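Local structure of starch synthase I (Hordeum vulgare, 4HLN) at residues F347-V352 / N379-S384; A355-T360 / F622-V627. The protein belongs to the starch synthases, plant glycosyltransferases of the GT-B type, in which two Rossmann-like domains face each other across a cleft. All blocks are in the same frame, centred on the assembly; numbering follows the deposited sequence.

How the contacts relate
Both contacts belong to the N-terminal Rossmann-like domain and meet at strand 357-360, which directly follows helix 347-354; their centres lie about 15 Å apart. Contact 1 joins two helices on one face of the nine-stranded sheet. Contact 2 lies on the other face, where the C-terminal helix 611-627 packs on the start of the strand. Each is mostly buried and neither has a hydrogen bond between its own segments, but the chemistry differs: aliphatic carbons meet in contact 1, a lysine's among them, while contact 2 sets an arginine against an exposed tryptophan and an alanine. The carbonyl of V352 packs on I358 CD1, and R385 NH1 bonds both V352 O and A355 O, tying the two places together.

Contact 1 (F347-V352 / N379-S384); sequences FLKGAV and NELLSS
V352 sends its two methyl groups to two different leucines, L381 and L382, where helices 347-354 and 376-384 lie side by side on one face of the Rossmann-like sheet. The second helix belongs to the right-handed beta-alpha-beta crossover from strand 357-360 to strand 389-391. The axes of the two segments run nearly parallel, 19° apart, with a closest approach of 10.7 Å, so that only side chains bridge them. With V352 CG1 anti to the backbone N (chi1 154°), that methyl faces the branch point of L381, CG1 to CG 3.8 Å. The other methyl, CG2, meets L382 CD2 at 3.8 Å, the two side chains crossing at about a right angle. L382 leaves its helix along the flank; CD1 prolongs the chain, and CD2, the branch turned aside from it, meets the valine.

L381 also reaches K349, three residues before V352 on the facing helix: its CD2 is 3.5 Å from K349 CG, again with the side chains nearly perpendicular. This is a contact with the aliphatic part of K349. The lysine chain bends at chi2 (-94°) and carries NZ on to a hydrogen bond with E327 O, while W328 of strand 327-329 touches both K349 and L381. At the end of the segment, S384 OG turns back on its own helix and donates to L381 O, 2.8 Å away, in the carbonyl plane and on a lone pair.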
ATOM      1  N   PHE A 347       0.809 -20.087   0.358  1.00 35.66           N
ATOM      2  CA  PHE A 347      -0.301 -19.357   0.947  1.00 31.55           C
ATOM      3  C   PHE A 347      -0.925 -18.300   0.055  1.00 33.35           C
ATOM      4  O   PHE A 347      -2.132 -18.349  -0.209  1.00 38.21           O
ATOM      5  CB  PHE A 347       0.081 -18.744   2.295  1.00 33.60           C
ATOM      6  CG  PHE A 347      -0.096 -19.686   3.463  1.00 44.75           C
ATOM      7  CD1 PHE A 347       0.116 -21.056   3.311  1.00 41.03           C
ATOM      8  CD2 PHE A 347      -0.482 -19.205   4.709  1.00 50.61           C
ATOM      9  CE1 PHE A 347      -0.031 -21.920   4.382  1.00 39.20           C
ATOM     10  CE2 PHE A 347      -0.637 -20.060   5.785  1.00 47.03           C
ATOM     11  CZ  PHE A 347      -0.408 -21.424   5.620  1.00 44.97           C
ATOM     12  N   LEU A 348      -0.119 -17.336  -0.378  1.00 35.44           N
ATOM     13  CA  LEU A 348      -0.615 -16.233  -1.195  1.00 32.14           C
ATOM     14  C   LEU A 348      -1.266 -16.771  -2.457  1.00 42.92           C
ATOM     15  O   LEU A 348      -2.358 -16.338  -2.840  1.00 43.02           O
ATOM     16  CB  LEU A 348       0.532 -15.296  -1.557  1.00 40.79           C
ATOM     17  CG  LEU A 348       0.116 -13.918  -2.054  1.00 34.87           C
ATOM     18  CD1 LEU A 348      -0.634 -13.240  -0.951  1.00 32.78           C
ATOM     19  CD2 LEU A 348       1.332 -13.092  -2.420  1.00 42.19           C
ATOM     20  N   LYS A 349      -0.590 -17.726  -3.097  1.00 33.88           N
ATOM     21  CA  LYS A 349      -1.130 -18.376  -4.274  1.00 38.98           C
ATOM     22  C   LYS A 349      -2.525 -18.958  -3.991  1.00 42.50           C
ATOM     23  O   LYS A 349      -3.444 -18.807  -4.790  1.00 48.98           O
ATOM     24  CB  LYS A 349      -0.175 -19.472  -4.743  1.00 36.47           C
ATOM     25  CG  LYS A 349      -0.599 -20.188  -6.014  1.00 29.93           C
ATOM     26  CD  LYS A 349      -1.395 -21.455  -5.724  1.00 31.44           C
ATOM     27  CE  LYS A 349      -1.691 -22.252  -7.007  1.00 35.89           C
ATOM     28  NZ  LYS A 349      -2.376 -23.561  -6.744  1.00 37.02           N
ATOM     29  N   GLY A 350      -2.656 -19.630  -2.851  1.00 33.90           N
ATOM     30  CA  GLY A 350      -3.908 -20.221  -2.415  1.00 40.27           C
ATOM     31  C   GLY A 350      -5.045 -19.221  -2.338  1.00 43.67           C
ATOM     32  O   GLY A 350      -6.173 -19.510  -2.749  1.00 46.09           O
ATOM     33  N   ALA A 351      -4.741 -18.036  -1.820  1.00 38.26           N
ATOM     34  CA  ALA A 351      -5.712 -16.953  -1.765  1.00 34.34           C
ATOM     35  C   ALA A 351      -6.010 -16.393  -3.146  1.00 41.35           C
ATOM     36  O   ALA A 351      -7.145 -16.055  -3.439  1.00 44.09           O
ATOM     37  CB  ALA A 351      -5.215 -15.842  -0.868  1.00 28.89           C
ATOM     38  N   VAL A 352      -4.992 -16.273  -3.991  1.00 39.75           N
ATOM     39  CA  VAL A 352      -5.194 -15.696  -5.314  1.00 38.65           C
ATOM     40  C   VAL A 352      -6.173 -16.571  -6.060  1.00 43.56           C
ATOM     41  O   VAL A 352      -7.016 -16.107  -6.838  1.00 44.13           O
ATOM     42  CB  VAL A 352      -3.883 -15.623  -6.099  1.00 41.62           C
ATOM     43  CG1 VAL A 352      -4.164 -15.643  -7.580  1.00 43.03           C
ATOM     44  CG2 VAL A 352      -3.104 -14.383  -5.715  1.00 33.23           C
ATOM     45  N   ASN A 379       2.649 -14.190 -11.683  1.00 54.67           N
ATOM     46  CA  ASN A 379       2.132 -13.150 -12.554  1.00 46.75           C
ATOM     47  C   ASN A 379       1.046 -13.668 -13.508  1.00 49.77           C
ATOM     48  O   ASN A 379       0.015 -13.025 -13.710  1.00 55.24           O
ATOM     49  CB  ASN A 379       3.269 -12.500 -13.326  1.00 49.27           C
ATOM     50  CG  ASN A 379       2.900 -11.134 -13.859  1.00 66.82           C
ATOM     51  OD1 ASN A 379       1.724 -10.769 -13.909  1.00 71.30           O
ATOM     52  ND2 ASN A 379       3.908 -10.364 -14.259  1.00 73.42           N
ATOM     53  N   GLU A 380       1.271 -14.833 -14.092  1.00 45.33           N
ATOM     54  CA  GLU A 380       0.281 -15.412 -14.979  1.00 57.00           C
ATOM     55  C   GLU A 380      -0.988 -15.777 -14.216  1.00 57.77           C
ATOM     56  O   GLU A 380      -2.105 -15.643 -14.722  1.00 58.93           O
ATOM     57  CB  GLU A 380       0.868 -16.616 -15.707  1.00 66.96           C
ATOM     58  CG  GLU A 380       1.673 -16.212 -16.926  1.00 86.35           C
ATOM     59  CD  GLU A 380       2.861 -17.118 -17.172  1.00109.84           C
ATOM     60  OE1 GLU A 380       3.629 -16.841 -18.122  1.00109.19           O
ATOM     61  OE2 GLU A 380       3.029 -18.101 -16.414  1.00120.71           O
ATOM     62  N   LEU A 381      -0.807 -16.221 -12.983  1.00 55.75           N
ATOM     63  CA  LEU A 381      -1.926 -16.540 -12.114  1.00 45.68           C
ATOM     64  C   LEU A 381      -2.786 -15.302 -11.878  1.00 47.63           C
ATOM     65  O   LEU A 381      -3.989 -15.325 -12.090  1.00 53.73           O
ATOM     66  CB  LEU A 381      -1.400 -17.060 -10.789  1.00 43.20           C
ATOM     67  CG  LEU A 381      -2.389 -17.925 -10.031  1.00 52.28           C
ATOM     68  CD1 LEU A 381      -2.881 -19.026 -10.944  1.00 43.59           C
ATOM     69  CD2 LEU A 381      -1.712 -18.498  -8.813  1.00 67.29           C
ATOM     70  N   LEU A 382      -2.151 -14.224 -11.433  1.00 35.51           N
ATOM     71  CA  LEU A 382      -2.819 -12.949 -11.272  1.00 39.50           C
ATOM     72  C   LEU A 382      -3.574 -12.529 -12.516  1.00 51.82           C
ATOM     73  O   LEU A 382      -4.756 -12.191 -12.440  1.00 56.76           O
ATOM     74  CB  LEU A 382      -1.823 -11.851 -10.924  1.00 42.45           C
ATOM     75  CG  LEU A 382      -1.222 -11.890  -9.523  1.00 53.60           C
ATOM     76  CD1 LEU A 382      -0.269 -10.729  -9.342  1.00 53.75           C
ATOM     77  CD2 LEU A 382      -2.289 -11.864  -8.455  1.00 41.54           C
ATOM     78  N   SER A 383      -2.892 -12.524 -13.657  1.00 47.27           N
ATOM     79  CA  SER A 383      -3.511 -12.012 -14.872  1.00 53.00           C
ATOM     80  C   SER A 383      -4.606 -12.954 -15.357  1.00 58.31           C
ATOM     81  O   SER A 383      -5.503 -12.547 -16.105  1.00 64.35           O
ATOM     82  CB  SER A 383      -2.478 -11.737 -15.960  1.00 57.82           C
ATOM     83  OG  SER A 383      -1.656 -12.861 -16.163  1.00 69.00           O
ATOM     84  N   SER A 384      -4.558 -14.203 -14.901  1.00 43.64           N
ATOM     85  CA  SER A 384      -5.661 -15.121 -15.171  1.00 45.11           C
ATOM     86  C   SER A 384      -6.933 -14.687 -14.415  1.00 51.66           C
ATOM     87  O   SER A 384      -8.034 -15.105 -14.751  1.00 61.29           O
ATOM     88  CB  SER A 384      -5.272 -16.566 -14.824  1.00 44.24           C
ATOM     89  OG  SER A 384      -5.746 -16.949 -13.535  1.00 53.27           O
TER

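Contact 2 (A355-T360 / F622-V627); sequences ADRIVT and FEWAFV
R357 lays one face of its guanidinium group against the six-membered ring of W624, whose CE3 stands 3.4 Å above the guanidinium plane, displaced toward its rim. The overlap is partial and tilted, the two planes being 39° apart. Its nearest atoms are R357 NH2 and W624 CE3, 3.5 Å apart; on the neighbouring branch NH1 comes within 3.8 Å of W624 CB. Folding at chi2 (-69°) and chi3 (-54°) curls the arginine chain back on itself beside the helix, and a hydrogen bond from NH2 to N390 OD1, on the adjacent strand 389-391, anchors its end. W624 touches N390 too.

Helix 611-627 is the C-terminal helix that, as in many GT-B proteins, returns to the N-terminal domain and packs on its sheet. The small side chain of A625 probably helps the helix to lie near the strand: its CB is 3.6 Å from R357 CG and 4.4 Å from D356 CB. F622 and F626, on the same helix, touch strands 264-269 and 294-299. The carboxylate of D356 is gripped by two backbone amides, OD1 taking the N-H of Y631, beyond the helix, and OD2 that of S295.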
ATOM      1  N   ALA A 355      -9.875 -16.211  -3.524  1.00 48.08           N
ATOM      2  CA  ALA A 355     -10.473 -14.962  -3.066  1.00 43.16           C
ATOM      3  C   ALA A 355     -11.513 -14.534  -4.069  1.00 42.27           C
ATOM      4  O   ALA A 355     -11.534 -15.030  -5.185  1.00 48.54           O
ATOM      5  CB  ALA A 355      -9.416 -13.883  -2.926  1.00 28.18           C
ATOM      6  N   ASP A 356     -12.363 -13.592  -3.688  1.00 41.94           N
ATOM      7  CA  ASP A 356     -13.405 -13.138  -4.600  1.00 44.81           C
ATOM      8  C   ASP A 356     -12.970 -11.927  -5.413  1.00 48.80           C
ATOM      9  O   ASP A 356     -13.128 -11.910  -6.630  1.00 52.73           O
ATOM     10  CB  ASP A 356     -14.708 -12.908  -3.838  1.00 39.71           C
ATOM     11  CG  ASP A 356     -15.214 -14.188  -3.185  1.00 52.03           C
ATOM     12  OD1 ASP A 356     -15.216 -15.238  -3.869  1.00 52.89           O
ATOM     13  OD2 ASP A 356     -15.570 -14.160  -1.986  1.00 52.28           O
ATOM     14  N   ARG A 357     -12.408 -10.933  -4.736  1.00 44.42           N
ATOM     15  CA  ARG A 357     -11.765  -9.812  -5.403  1.00 47.55           C
ATOM     16  C   ARG A 357     -10.300  -9.743  -4.964  1.00 46.28           C
ATOM     17  O   ARG A 357      -9.935 -10.312  -3.944  1.00 47.72           O
ATOM     18  CB  ARG A 357     -12.460  -8.491  -5.047  1.00 45.41           C
ATOM     19  CG  ARG A 357     -13.951  -8.418  -5.325  1.00 36.53           C
ATOM     20  CD  ARG A 357     -14.275  -8.418  -6.785  1.00 49.82           C
ATOM     21  NE  ARG A 357     -13.581  -7.369  -7.521  1.00 56.65           N
ATOM     22  CZ  ARG A 357     -13.910  -6.997  -8.756  1.00 54.92           C
ATOM     23  NH1 ARG A 357     -14.942  -7.583  -9.371  1.00 45.47           N
ATOM     24  NH2 ARG A 357     -13.215  -6.035  -9.367  1.00 43.59           N
ATOM     25  N   ILE A 358      -9.468  -9.036  -5.726  1.00 38.60           N
ATOM     26  CA  ILE A 358      -8.062  -8.874  -5.379  1.00 35.14           C
ATOM     27  C   ILE A 358      -7.589  -7.446  -5.562  1.00 44.50           C
ATOM     28  O   ILE A 358      -7.693  -6.881  -6.651  1.00 54.22           O
ATOM     29  CB  ILE A 358      -7.159  -9.760  -6.247  1.00 36.45           C
ATOM     30  CG1 ILE A 358      -7.530 -11.229  -6.059  1.00 32.85           C
ATOM     31  CG2 ILE A 358      -5.669  -9.500  -5.919  1.00 29.81           C
ATOM     32  CD1 ILE A 358      -6.814 -12.155  -6.944  1.00 27.88           C
ATOM     33  N   VAL A 359      -7.061  -6.872  -4.492  1.00 36.30           N
ATOM     34  CA  VAL A 359      -6.467  -5.547  -4.542  1.00 34.62           C
ATOM     35  C   VAL A 359      -4.957  -5.692  -4.405  1.00 39.03           C
ATOM     36  O   VAL A 359      -4.454  -6.219  -3.415  1.00 48.50           O
ATOM     37  CB  VAL A 359      -7.007  -4.660  -3.408  1.00 37.92           C
ATOM     38  CG1 VAL A 359      -6.281  -3.330  -3.380  1.00 36.98           C
ATOM     39  CG2 VAL A 359      -8.513  -4.461  -3.568  1.00 32.79           C
ATOM     40  N   THR A 360      -4.223  -5.221  -5.398  1.00 36.05           N
ATOM     41  CA  THR A 360      -2.815  -5.569  -5.458  1.00 40.68           C
ATOM     42  C   THR A 360      -1.910  -4.405  -5.822  1.00 40.83           C
ATOM     43  O   THR A 360      -2.248  -3.583  -6.666  1.00 46.64           O
ATOM     44  CB  THR A 360      -2.601  -6.720  -6.449  1.00 48.31           C
ATOM     45  OG1 THR A 360      -1.219  -6.794  -6.809  1.00 54.98           O
ATOM     46  CG2 THR A 360      -3.433  -6.493  -7.696  1.00 48.08           C
ATOM     47  N   PHE A 622     -16.340  -4.215  -2.808  1.00 35.18           N
ATOM     48  CA  PHE A 622     -17.126  -5.164  -2.008  1.00 44.52           C
ATOM     49  C   PHE A 622     -18.487  -5.414  -2.594  1.00 42.63           C
ATOM     50  O   PHE A 622     -19.014  -6.510  -2.478  1.00 46.95           O
ATOM     51  CB  PHE A 622     -17.311  -4.680  -0.573  1.00 47.97           C
ATOM     52  CG  PHE A 622     -16.025  -4.381   0.127  1.00 57.80           C
ATOM     53  CD1 PHE A 622     -14.846  -4.986  -0.281  1.00 56.63           C
ATOM     54  CD2 PHE A 622     -15.987  -3.486   1.177  1.00 51.24           C
ATOM     55  CE1 PHE A 622     -13.651  -4.709   0.351  1.00 49.60           C
ATOM     56  CE2 PHE A 622     -14.798  -3.197   1.812  1.00 52.66           C
ATOM     57  CZ  PHE A 622     -13.626  -3.809   1.403  1.00 49.31           C
ATOM     58  N   GLU A 623     -19.071  -4.394  -3.210  1.00 41.68           N
ATOM     59  CA  GLU A 623     -20.390  -4.570  -3.795  1.00 50.18           C
ATOM     60  C   GLU A 623     -20.347  -5.534  -4.968  1.00 57.98           C
ATOM     61  O   GLU A 623     -21.160  -6.475  -5.040  1.00 55.00           O
ATOM     62  CB  GLU A 623     -21.027  -3.233  -4.156  1.00 50.74           C
ATOM     63  CG  GLU A 623     -21.563  -2.533  -2.902  1.00 76.51           C
ATOM     64  CD  GLU A 623     -22.329  -3.496  -1.962  1.00 91.01           C
ATOM     65  OE1 GLU A 623     -23.107  -4.347  -2.464  1.00103.60           O
ATOM     66  OE2 GLU A 623     -22.147  -3.407  -0.723  1.00 71.60           O
ATOM     67  N   TRP A 624     -19.379  -5.326  -5.858  1.00 41.98           N
ATOM     68  CA  TRP A 624     -19.104  -6.302  -6.898  1.00 41.95           C
ATOM     69  C   TRP A 624     -18.924  -7.713  -6.331  1.00 51.91           C
ATOM     70  O   TRP A 624     -19.434  -8.673  -6.900  1.00 54.30           O
ATOM     71  CB  TRP A 624     -17.861  -5.916  -7.652  1.00 47.89           C
ATOM     72  CG  TRP A 624     -18.033  -4.702  -8.436  1.00 56.59           C
ATOM     73  CD1 TRP A 624     -19.194  -4.225  -8.968  1.00 57.20           C
ATOM     74  CD2 TRP A 624     -17.012  -3.776  -8.793  1.00 56.70           C
ATOM     75  NE1 TRP A 624     -18.955  -3.053  -9.646  1.00 61.05           N
ATOM     76  CE2 TRP A 624     -17.620  -2.757  -9.553  1.00 64.13           C
ATOM     77  CE3 TRP A 624     -15.641  -3.709  -8.547  1.00 58.80           C
ATOM     78  CZ2 TRP A 624     -16.899  -1.685 -10.074  1.00 58.38           C
ATOM     79  CZ3 TRP A 624     -14.926  -2.640  -9.062  1.00 64.31           C
ATOM     80  CH2 TRP A 624     -15.557  -1.643  -9.813  1.00 59.50           C
ATOM     81  N   ALA A 625     -18.211  -7.844  -5.216  1.00 37.16           N
ATOM     82  CA  ALA A 625     -17.953  -9.170  -4.673  1.00 37.29           C
ATOM     83  C   ALA A 625     -19.235  -9.833  -4.228  1.00 43.63           C
ATOM     84  O   ALA A 625     -19.444 -11.026  -4.474  1.00 45.99           O
ATOM     85  CB  ALA A 625     -16.968  -9.116  -3.524  1.00 38.06           C
ATOM     86  N   PHE A 626     -20.092  -9.053  -3.572  1.00 49.54           N
ATOM     87  CA  PHE A 626     -21.325  -9.595  -3.013  1.00 54.99           C
ATOM     88  C   PHE A 626     -22.316  -9.936  -4.102  1.00 59.94           C
ATOM     89  O   PHE A 626     -22.987 -10.958  -4.041  1.00 55.10           O
ATOM     90  CB  PHE A 626     -21.955  -8.627  -2.026  1.00 44.77           C
ATOM     91  CG  PHE A 626     -21.332  -8.666  -0.671  1.00 41.13           C
ATOM     92  CD1 PHE A 626     -21.425  -9.802   0.109  1.00 40.77           C
ATOM     93  CD2 PHE A 626     -20.652  -7.569  -0.176  1.00 46.17           C
ATOM     94  CE1 PHE A 626     -20.856  -9.849   1.366  1.00 39.26           C
ATOM     95  CE2 PHE A 626     -20.077  -7.606   1.076  1.00 49.43           C
ATOM     96  CZ  PHE A 626     -20.187  -8.749   1.853  1.00 50.92           C
ATOM     97  N   VAL A 627     -22.392  -9.077  -5.107  1.00 69.41           N
ATOM     98  CA  VAL A 627     -23.285  -9.310  -6.230  1.00 69.38           C
ATOM     99  C   VAL A 627     -22.950 -10.607  -6.984  1.00 65.74           C
ATOM    100  O   VAL A 627     -23.851 -11.325  -7.411  1.00 61.33           O
ATOM    101  CB  VAL A 627     -23.276  -8.119  -7.194  1.00 68.67           C
ATOM    102  CG1 VAL A 627     -23.861  -8.532  -8.526  1.00 68.37           C
ATOM    103  CG2 VAL A 627     -24.035  -6.935  -6.583  1.00 60.02           C
TER